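Local atomic coordinates of pre-crRNA processing endonuclease (Streptococcus mutans, PDB entry 4R0J), a protein that probably cleaves precursor CRISPR RNA as a Cas5-family endonuclease of the subtype I-C antiviral defence system. Residues R136-L141 with E145-V150; R9-R14 with R129-G134; G46-I51 with Y99-H104. All coordinates share one frame; numbering follows the deposited sequence.

Interaction 1 of 3, residues R136-L141 with E145-V150; sequences RRDIFL and ECFGLV. With SO4 (sulfate ion), chain C.
F140 and F147 lean together on one side of a short antiparallel hairpin, where they form its non-hydrogen-bonded pair. Each has CG beside its backbone N (chi1 -66° and -77°), consistent with the rings running alongside and pointing the same way. The bump is F140 CE1, which sits 3.4 Å from F147 CE1 over one face of the F147 ring, displaced toward its rim. With the planes 44° apart, the pair is oblique and not a regular stack. The edge of the same F147 ring is met by D138, whose CG lies 4.0 Å from F147 CE1.

Behind the rings, G148 provides a dip in the strand surface. L141 fills it, with CD1 reaching 3.9 Å from G148 CA. Next to it the CG1 branch of I139 rests against V150 CG2, the two side chains crossing at about a right angle. L141 and V150 also reach I15 of strand 11-17, which places this side of the hairpin on the core.

Two backbone bonds tie the segments: L141 N to C146 O (2.7 Å) and G148 N to I139 O (2.8 Å). A water bridges I139 N and G148 O in place of a direct second bond. Beyond the hairpin, R137 NH1 and NH2 both bond a sulfate, probably from the crystallisation liquor. The hairpin itself is joined by short backbone bonds and apolar packing, without a salt bridge between its segments.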
loop_
_atom_site.group_PDB
_atom_site.type_symbol
_atom_site.label_atom_id
_atom_site.label_comp_id
_atom_site.label_asym_id
_atom_site.label_seq_id
_atom_site.Cartn_x
_atom_site.Cartn_y
_atom_site.Cartn_z
ATOM N N ARG A 136 4.685 -12.867 6.278
ATOM C CA ARG A 136 4.973 -13.390 7.604
ATOM C C ARG A 136 3.767 -13.337 8.534
ATOM O O ARG A 136 3.678 -14.122 9.484
ATOM C CB ARG A 136 6.166 -12.660 8.223
ATOM C CG ARG A 136 7.497 -13.083 7.626
ATOM C CD ARG A 136 8.597 -12.105 7.964
ATOM N NE ARG A 136 8.781 -11.938 9.399
ATOM C CZ ARG A 136 9.824 -12.398 10.078
ATOM N NH1 ARG A 136 10.787 -13.064 9.451
ATOM N NH2 ARG A 136 9.907 -12.190 11.384
ATOM N N ARG A 137 2.852 -12.414 8.256
ATOM C CA ARG A 137 1.629 -12.260 9.040
ATOM C C ARG A 137 0.417 -12.380 8.129
ATOM O O ARG A 137 0.536 -12.290 6.909
ATOM C CB ARG A 137 1.609 -10.885 9.724
ATOM C CG ARG A 137 2.715 -10.692 10.774
ATOM C CD ARG A 137 2.297 -11.222 12.136
ATOM N NE ARG A 137 3.413 -11.252 13.085
ATOM C CZ ARG A 137 3.843 -10.191 13.761
ATOM N NH1 ARG A 137 3.249 -9.015 13.591
ATOM N NH2 ARG A 137 4.865 -10.302 14.598
ATOM N N ASP A 138 -0.753 -12.579 8.718
ATOM C CA ASP A 138 -1.984 -12.470 7.949
ATOM C C ASP A 138 -2.089 -11.080 7.368
ATOM O O ASP A 138 -1.736 -10.096 8.026
ATOM C CB ASP A 138 -3.191 -12.765 8.832
ATOM C CG ASP A 138 -3.314 -14.228 9.173
ATOM O OD1 ASP A 138 -2.834 -15.062 8.376
ATOM O OD2 ASP A 138 -3.886 -14.541 10.236
ATOM N N ILE A 139 -2.551 -11.014 6.120
ATOM C CA ILE A 139 -2.712 -9.754 5.420
ATOM C C ILE A 139 -4.186 -9.379 5.383
ATOM O O ILE A 139 -5.030 -10.169 4.957
ATOM C CB ILE A 139 -2.190 -9.863 3.972
ATOM C CG1 ILE A 139 -0.714 -10.289 3.961
ATOM C CG2 ILE A 139 -2.424 -8.561 3.222
ATOM C CD1 ILE A 139 0.175 -9.459 4.852
ATOM N N PHE A 140 -4.494 -8.165 5.834
ATOM C CA PHE A 140 -5.878 -7.702 5.871
ATOM C C PHE A 140 -6.109 -6.543 4.915
ATOM O O PHE A 140 -5.226 -5.714 4.689
ATOM C CB PHE A 140 -6.258 -7.265 7.286
ATOM C CG PHE A 140 -6.288 -8.381 8.272
ATOM C CD1 PHE A 140 -7.325 -9.293 8.266
ATOM C CD2 PHE A 140 -5.282 -8.517 9.215
ATOM C CE1 PHE A 140 -7.364 -10.326 9.189
ATOM C CE2 PHE A 140 -5.317 -9.547 10.141
ATOM C CZ PHE A 140 -6.358 -10.453 10.124
ATOM N N LEU A 141 -7.312 -6.484 4.362
ATOM C CA LEU A 141 -7.658 -5.420 3.434
ATOM C C LEU A 141 -8.758 -4.543 4.018
ATOM O O LEU A 141 -9.718 -4.227 3.332
ATOM C CB LEU A 141 -8.123 -6.011 2.109
ATOM C CG LEU A 141 -7.118 -6.929 1.423
ATOM C CD1 LEU A 141 -7.711 -7.511 0.144
ATOM C CD2 LEU A 141 -5.827 -6.186 1.136
ATOM N N GLU A 145 -12.079 -9.320 8.668
ATOM C CA GLU A 145 -12.736 -10.348 7.861
ATOM C C GLU A 145 -12.345 -10.258 6.385
ATOM O O GLU A 145 -12.680 -11.141 5.595
ATOM C CB GLU A 145 -14.261 -10.263 8.005
ATOM C CG GLU A 145 -14.764 -10.284 9.446
ATOM C CD GLU A 145 -14.411 -11.568 10.183
ATOM O OE1 GLU A 145 -13.807 -12.471 9.564
ATOM O OE2 GLU A 145 -14.741 -11.674 11.386
ATOM N N CYS A 146 -11.640 -9.193 6.019
ATOM C CA CYS A 146 -11.181 -9.007 4.643
ATOM C C CYS A 146 -9.749 -9.504 4.494
ATOM O O CYS A 146 -8.812 -8.723 4.586
ATOM C CB CYS A 146 -11.247 -7.527 4.255
ATOM S SG CYS A 146 -12.928 -6.870 4.133
ATOM N N PHE A 147 -9.572 -10.802 4.265
ATOM C CA PHE A 147 -8.220 -11.330 4.114
ATOM C C PHE A 147 -7.681 -11.083 2.713
ATOM O O PHE A 147 -8.428 -11.133 1.738
ATOM C CB PHE A 147 -8.177 -12.824 4.426
ATOM C CG PHE A 147 -8.221 -13.130 5.893
ATOM C CD1 PHE A 147 -7.049 -13.205 6.635
ATOM C CD2 PHE A 147 -9.434 -13.327 6.535
ATOM C CE1 PHE A 147 -7.088 -13.489 7.993
ATOM C CE2 PHE A 147 -9.482 -13.606 7.889
ATOM C CZ PHE A 147 -8.305 -13.686 8.619
ATOM N N GLY A 148 -6.382 -10.831 2.629
ATOM C CA GLY A 148 -5.715 -10.667 1.354
ATOM C C GLY A 148 -4.777 -11.828 1.103
ATOM O O GLY A 148 -4.315 -12.486 2.033
ATOM N N LEU A 149 -4.518 -12.095 -0.167
ATOM C CA LEU A 149 -3.595 -13.140 -0.561
ATOM C C LEU A 149 -2.450 -12.470 -1.309
ATOM O O LEU A 149 -2.670 -11.756 -2.286
ATOM C CB LEU A 149 -4.302 -14.142 -1.467
ATOM C CG LEU A 149 -3.684 -15.525 -1.634
ATOM C CD1 LEU A 149 -3.685 -16.261 -0.304
ATOM C CD2 LEU A 149 -4.453 -16.307 -2.692
ATOM N N VAL A 150 -1.233 -12.697 -0.834
ATOM C CA VAL A 150 -0.047 -12.082 -1.415
ATOM C C VAL A 150 0.792 -13.128 -2.113
ATOM O O VAL A 150 1.012 -14.213 -1.572
ATOM C CB VAL A 150 0.831 -11.437 -0.317
ATOM C CG1 VAL A 150 2.239 -11.179 -0.835
ATOM C CG2 VAL A 150 0.194 -10.163 0.207
HETATM S S SO4 C . 5.316 -6.493 15.361
HETATM O O1 SO4 C . 5.909 -5.175 15.156
HETATM O O2 SO4 C . 6.284 -7.533 15.018
HETATM O O3 SO4 C . 4.943 -6.638 16.765
HETATM O O4 SO4 C . 4.127 -6.627 14.521
HETATM O O HOH W 1 -3.113 -13.313 4.385
#

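Interaction 2 of 3, residues R9-R14 with R129-G134; sequences RNFYAR and RSIRKG. With SO4 (sulfate ion), chain D.
A 3.0 Å bond from K133 N to R129 O closes the last turn of helix 120-132, the turn from which I131 packs against F11 and A13. The helix ends in a Schellman motif at G134, where phi turns positive (95°) and G134 N bonds back to I131 O, the 5→2 bond of that motif.

Across to strand 11-17 the contact is carried by I131 alone on the helix side, and its two branches divide the work. CD1 approaches the root of F11, 3.8 Å from F11 CB and equally near F11 CD1, so it lies beside the start of the ring at an oblique angle. The CG2 methyl goes the other way along the strand and stops 4.0 Å from A13 CB. The split follows from the first torsion of I131 (chi1 -55°), which sets CG2 anti to the backbone N and CG1 anti to the carbonyl carbon. I51 of helix 41-51 and F103 of strand 97-107 also touch I131, so this one residue meets two strands and a second helix.

On the outer side of the helix, R129 bends at chi2 and chi3 and donates from NE to O2 of a sulfate, likewise probably from the crystallisation liquor, at 3.1 Å and nearly straight (167°). I131 thus meets F11 and A13 by apolar fit alone, while a salt bridge from R9 to E128 joins the two elements nearby.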
loop_
_atom_site.group_PDB
_atom_site.type_symbol
_atom_site.label_atom_id
_atom_site.label_comp_id
_atom_site.label_asym_id
_atom_site.label_seq_id
_atom_site.Cartn_x
_atom_site.Cartn_y
_atom_site.Cartn_z
ATOM N N ARG A 9 16.621 -3.440 -3.433
ATOM C CA ARG A 9 16.087 -3.638 -4.769
ATOM C C ARG A 9 14.578 -3.380 -4.763
ATOM O O ARG A 9 13.924 -3.346 -3.725
ATOM C CB ARG A 9 16.398 -5.043 -5.290
ATOM C CG ARG A 9 15.590 -6.156 -4.646
ATOM C CD ARG A 9 15.849 -7.476 -5.349
ATOM N NE ARG A 9 15.052 -8.580 -4.817
ATOM C CZ ARG A 9 13.815 -8.880 -5.210
ATOM N NH1 ARG A 9 13.198 -8.147 -6.135
ATOM N NH2 ARG A 9 13.188 -9.917 -4.671
ATOM N N ASN A 10 14.027 -3.112 -5.948
ATOM C CA ASN A 10 12.584 -2.979 -6.025
ATOM C C ASN A 10 12.006 -4.373 -5.833
ATOM O O ASN A 10 12.536 -5.352 -6.378
ATOM C CB ASN A 10 12.150 -2.426 -7.385
ATOM C CG ASN A 10 12.326 -0.925 -7.488
ATOM O OD1 ASN A 10 11.995 -0.184 -6.562
ATOM N ND2 ASN A 10 12.844 -0.467 -8.626
ATOM N N PHE A 11 10.936 -4.460 -5.059
ATOM C CA PHE A 11 10.201 -5.697 -4.889
ATOM C C PHE A 11 8.835 -5.526 -5.508
ATOM O O PHE A 11 8.294 -4.416 -5.546
ATOM C CB PHE A 11 10.028 -6.017 -3.406
ATOM C CG PHE A 11 11.304 -6.405 -2.727
ATOM C CD1 PHE A 11 11.788 -7.698 -2.824
ATOM C CD2 PHE A 11 12.026 -5.477 -1.995
ATOM C CE1 PHE A 11 12.975 -8.063 -2.192
ATOM C CE2 PHE A 11 13.208 -5.837 -1.357
ATOM C CZ PHE A 11 13.686 -7.130 -1.464
ATOM N N TYR A 12 8.268 -6.636 -5.965
ATOM C CA TYR A 12 6.946 -6.610 -6.573
ATOM C C TYR A 12 6.053 -7.684 -5.975
ATOM O O TYR A 12 6.414 -8.863 -5.948
ATOM C CB TYR A 12 7.055 -6.804 -8.086
ATOM C CG TYR A 12 8.006 -5.833 -8.753
ATOM C CD1 TYR A 12 9.363 -6.103 -8.823
ATOM C CD2 TYR A 12 7.547 -4.639 -9.301
ATOM C CE1 TYR A 12 10.239 -5.224 -9.420
ATOM C CE2 TYR A 12 8.423 -3.748 -9.908
ATOM C CZ TYR A 12 9.765 -4.046 -9.956
ATOM O OH TYR A 12 10.655 -3.184 -10.540
ATOM N N ALA A 13 4.874 -7.267 -5.535
ATOM C CA ALA A 13 3.912 -8.166 -4.918
ATOM C C ALA A 13 2.555 -8.031 -5.580
ATOM O O ALA A 13 2.131 -6.932 -5.938
ATOM C CB ALA A 13 3.790 -7.869 -3.438
ATOM N N ARG A 14 1.883 -9.160 -5.743
ATOM C CA ARG A 14 0.489 -9.164 -6.165
ATOM C C ARG A 14 -0.408 -9.457 -4.956
ATOM O O ARG A 14 -0.184 -10.420 -4.223
ATOM C CB ARG A 14 0.271 -10.181 -7.285
ATOM C CG ARG A 14 -1.185 -10.371 -7.651
ATOM C CD ARG A 14 -1.345 -11.227 -8.882
ATOM N NE ARG A 14 -0.622 -12.484 -8.768
ATOM C CZ ARG A 14 -0.177 -13.183 -9.808
ATOM N NH1 ARG A 14 -0.382 -12.742 -11.046
ATOM N NH2 ARG A 14 0.477 -14.322 -9.613
ATOM N N ARG A 129 11.882 -13.894 0.566
ATOM C CA ARG A 129 11.268 -15.105 1.093
ATOM C C ARG A 129 9.866 -14.823 1.628
ATOM O O ARG A 129 8.952 -15.621 1.446
ATOM C CB ARG A 129 12.145 -15.688 2.205
ATOM C CG ARG A 129 12.262 -17.198 2.191
ATOM C CD ARG A 129 13.647 -17.629 2.662
ATOM N NE ARG A 129 14.092 -16.862 3.825
ATOM C CZ ARG A 129 15.345 -16.460 4.023
ATOM N NH1 ARG A 129 16.290 -16.750 3.137
ATOM N NH2 ARG A 129 15.655 -15.765 5.110
ATOM N N SER A 130 9.702 -13.675 2.281
ATOM C CA SER A 130 8.424 -13.306 2.885
ATOM C C SER A 130 7.315 -13.046 1.867
ATOM O O SER A 130 6.180 -13.476 2.067
ATOM C CB SER A 130 8.606 -12.093 3.794
ATOM O OG SER A 130 9.487 -12.416 4.857
ATOM N N ILE A 131 7.630 -12.336 0.784
ATOM C CA ILE A 131 6.654 -12.143 -0.272
ATOM C C ILE A 131 6.315 -13.492 -0.893
ATOM O O ILE A 131 5.148 -13.796 -1.146
ATOM C CB ILE A 131 7.173 -11.206 -1.380
ATOM C CG1 ILE A 131 7.635 -9.866 -0.794
ATOM C CG2 ILE A 131 6.103 -11.007 -2.462
ATOM C CD1 ILE A 131 8.405 -9.014 -1.814
ATOM N N ARG A 132 7.344 -14.297 -1.132
ATOM C CA ARG A 132 7.167 -15.587 -1.791
ATOM C C ARG A 132 6.214 -16.516 -1.041
ATOM O O ARG A 132 5.416 -17.225 -1.661
ATOM C CB ARG A 132 8.521 -16.261 -2.021
ATOM C CG ARG A 132 9.342 -15.597 -3.119
ATOM C CD ARG A 132 10.732 -16.196 -3.248
ATOM N NE ARG A 132 11.404 -15.730 -4.458
ATOM C CZ ARG A 132 12.638 -16.073 -4.806
ATOM N NH1 ARG A 132 13.346 -16.883 -4.029
ATOM N NH2 ARG A 132 13.168 -15.605 -5.930
ATOM N N LYS A 133 6.287 -16.508 0.287
ATOM C CA LYS A 133 5.460 -17.413 1.080
ATOM C C LYS A 133 4.097 -16.831 1.433
ATOM O O LYS A 133 3.297 -17.477 2.107
ATOM C CB LYS A 133 6.197 -17.881 2.338
ATOM C CG LYS A 133 6.349 -16.841 3.434
ATOM C CD LYS A 133 7.088 -17.466 4.626
ATOM C CE LYS A 133 7.276 -16.503 5.788
ATOM N NZ LYS A 133 8.015 -17.166 6.911
ATOM N N GLY A 134 3.833 -15.614 0.972
ATOM C CA GLY A 134 2.537 -15.005 1.174
ATOM C C GLY A 134 2.501 -14.098 2.391
ATOM O O GLY A 134 1.433 -13.679 2.821
HETATM S S SO4 D . 12.909 -16.404 7.496
HETATM O O1 SO4 D . 12.759 -15.401 8.546
HETATM O O2 SO4 D . 12.330 -15.903 6.253
HETATM O O3 SO4 D . 14.327 -16.682 7.292
HETATM O O4 SO4 D . 12.219 -17.629 7.892
#

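Interaction 3 of 3, residues G46-I51 with Y99-H104; sequences GIIDGI and YLVKFH
V101 is the first residue of segment 99-104 to meet helix 41-51 through its side chain: its CG1 methyl lies 4.1 Å from CD1 of I48. At K102 the CB points away from the helix, and F103 then returns to the helix side to make the main contact. There the CG2 methyl of I48 stands over one face of the F103 ring, 3.8 Å from its centroid and 24° off the ring normal, which meets the geometry of a CH-pi interaction. CG2 comes nearest to the CD2-CE2 border, at 3.5 Å from F103 CE2. The CD1 methyl of I48 lies on the same side of the ring, 3.8 Å from F103 CE1, so two methyls of one isoleucine spread across the aromatic surface. Bends at both I48 torsions, chi1 -63° and chi2 -49°, bring CD1 round to reach F103 and V101 together.

No hydrogen bond crosses the contact, and all three residues that touch are buried. Strand 97-107 runs between strands 11-17 and 57-66, bonding through V101 to A13 and through L100 to K65. Helix 41-51 lies on the sheet face carrying V101 and F103; helix 120-132 packs beside it, sending M127 and I131 to F103 and I131 to I51.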
loop_
_atom_site.group_PDB
_atom_site.type_symbol
_atom_site.label_atom_id
_atom_site.label_comp_id
_atom_site.label_asym_id
_atom_site.label_seq_id
_atom_site.Cartn_x
_atom_site.Cartn_y
_atom_site.Cartn_z
ATOM N N GLY A 46 0.247 -0.879 5.242
ATOM C CA GLY A 46 -0.155 -1.882 6.220
ATOM C C GLY A 46 -0.004 -3.255 5.606
ATOM O O GLY A 46 0.401 -4.203 6.266
ATOM N N ILE A 47 -0.328 -3.363 4.322
ATOM C CA ILE A 47 -0.180 -4.640 3.628
ATOM C C ILE A 47 1.281 -5.068 3.513
ATOM O O ILE A 47 1.637 -6.207 3.843
ATOM C CB ILE A 47 -0.842 -4.597 2.231
ATOM C CG1 ILE A 47 -2.359 -4.479 2.397
ATOM C CG2 ILE A 47 -0.496 -5.862 1.454
ATOM C CD1 ILE A 47 -3.093 -4.084 1.108
ATOM N N ILE A 48 2.133 -4.160 3.046
ATOM C CA ILE A 48 3.541 -4.473 2.857
ATOM C C ILE A 48 4.230 -4.751 4.190
ATOM O O ILE A 48 5.050 -5.673 4.292
ATOM C CB ILE A 48 4.292 -3.349 2.094
ATOM C CG1 ILE A 48 3.722 -3.179 0.681
ATOM C CG2 ILE A 48 5.810 -3.628 2.058
ATOM C CD1 ILE A 48 3.578 -4.474 -0.100
ATOM N N ASP A 49 3.925 -3.945 5.205
ATOM C CA ASP A 49 4.493 -4.189 6.531
ATOM C C ASP A 49 4.057 -5.565 7.050
ATOM O O ASP A 49 4.781 -6.218 7.813
ATOM C CB ASP A 49 4.079 -3.107 7.535
ATOM C CG ASP A 49 4.775 -1.774 7.310
ATOM O OD1 ASP A 49 5.763 -1.701 6.538
ATOM O OD2 ASP A 49 4.328 -0.781 7.937
ATOM N N GLY A 50 2.859 -5.998 6.666
ATOM C CA GLY A 50 2.378 -7.315 7.063
ATOM C C GLY A 50 3.173 -8.444 6.426
ATOM O O GLY A 50 3.294 -9.537 6.982
ATOM N N ILE A 51 3.731 -8.186 5.246
ATOM C CA ILE A 51 4.573 -9.158 4.573
ATOM C C ILE A 51 5.860 -9.334 5.371
ATOM O O ILE A 51 6.265 -10.462 5.669
ATOM C CB ILE A 51 4.908 -8.693 3.125
ATOM C CG1 ILE A 51 3.629 -8.678 2.290
ATOM C CG2 ILE A 51 5.989 -9.582 2.503
ATOM C CD1 ILE A 51 3.822 -8.187 0.832
ATOM N N TYR A 99 -4.225 -5.967 -6.786
ATOM C CA TYR A 99 -3.278 -4.866 -6.873
ATOM C C TYR A 99 -1.887 -5.426 -7.080
ATOM O O TYR A 99 -1.542 -6.469 -6.530
ATOM C CB TYR A 99 -3.316 -4.013 -5.590
ATOM C CG TYR A 99 -4.708 -3.559 -5.263
ATOM C CD1 TYR A 99 -5.357 -2.634 -6.077
ATOM C CD2 TYR A 99 -5.382 -4.053 -4.158
ATOM C CE1 TYR A 99 -6.644 -2.223 -5.810
ATOM C CE2 TYR A 99 -6.676 -3.649 -3.879
ATOM C CZ TYR A 99 -7.294 -2.718 -4.700
ATOM O OH TYR A 99 -8.571 -2.314 -4.432
ATOM N N LEU A 100 -1.116 -4.752 -7.919
ATOM C CA LEU A 100 0.306 -5.041 -8.064
ATOM C C LEU A 100 1.046 -3.888 -7.405
ATOM O O LEU A 100 0.805 -2.721 -7.724
ATOM C CB LEU A 100 0.681 -5.151 -9.540
ATOM C CG LEU A 100 -0.256 -5.969 -10.437
ATOM C CD1 LEU A 100 0.246 -5.965 -11.893
ATOM C CD2 LEU A 100 -0.403 -7.398 -9.908
ATOM N N VAL A 101 1.935 -4.208 -6.469
ATOM C CA VAL A 101 2.605 -3.175 -5.689
ATOM C C VAL A 101 4.107 -3.193 -5.925
ATOM O O VAL A 101 4.736 -4.251 -5.916
ATOM C CB VAL A 101 2.331 -3.328 -4.187
ATOM C CG1 VAL A 101 2.998 -2.193 -3.435
ATOM C CG2 VAL A 101 0.827 -3.307 -3.932
ATOM N N LYS A 102 4.665 -2.012 -6.165
ATOM C CA LYS A 102 6.108 -1.849 -6.305
ATOM C C LYS A 102 6.620 -1.088 -5.089
ATOM O O LYS A 102 6.109 -0.012 -4.746
ATOM C CB LYS A 102 6.425 -1.088 -7.591
ATOM C CG LYS A 102 7.892 -0.753 -7.794
ATOM C CD LYS A 102 8.111 0.047 -9.086
ATOM C CE LYS A 102 9.554 0.517 -9.202
ATOM N NZ LYS A 102 9.761 1.361 -10.427
ATOM N N PHE A 103 7.620 -1.652 -4.422
ATOM C CA PHE A 103 8.111 -1.055 -3.193
ATOM C C PHE A 103 9.565 -1.429 -2.961
ATOM O O PHE A 103 10.119 -2.307 -3.629
ATOM C CB PHE A 103 7.244 -1.465 -1.989
ATOM C CG PHE A 103 7.353 -2.917 -1.622
ATOM C CD1 PHE A 103 6.645 -3.883 -2.321
ATOM C CD2 PHE A 103 8.169 -3.314 -0.568
ATOM C CE1 PHE A 103 6.749 -5.226 -1.972
ATOM C CE2 PHE A 103 8.275 -4.655 -0.218
ATOM C CZ PHE A 103 7.562 -5.606 -0.915
ATOM N N HIS A 104 10.179 -0.747 -2.007
ATOM C CA HIS A 104 11.550 -1.037 -1.631
ATOM C C HIS A 104 11.657 -0.654 -0.177
ATOM O O HIS A 104 10.708 -0.115 0.388
ATOM C CB HIS A 104 12.536 -0.219 -2.469
ATOM C CG HIS A 104 12.424 1.265 -2.272
ATOM N ND1 HIS A 104 11.597 2.061 -3.039
ATOM C CD2 HIS A 104 13.050 2.097 -1.403
ATOM C CE1 HIS A 104 11.714 3.319 -2.646
ATOM N NE2 HIS A 104 12.592 3.369 -1.657
#

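Overall arrangement
From the N terminus, strand 11-17 leads to helix 41-51, which strand 97-107 later meets in interaction 3, closing a loop of 47 residues. That loop falls wholly within the 114-residue span closed by interaction 2, when helix 120-132 returns to strand 11-17. Interaction 1 follows in series as a tight hairpin. Backbone bonds join the sites: F11 N to F103 O links interactions 2 and 3, and R136 N to I51 O links 1 and 3. The sheet order 147-152, 11-17, 97-107, 57-66, with both helices on one face, is consistent with the ferredoxin-like fold of Cas5 and related RAMP proteins; strand 139-140 adds an outer edge.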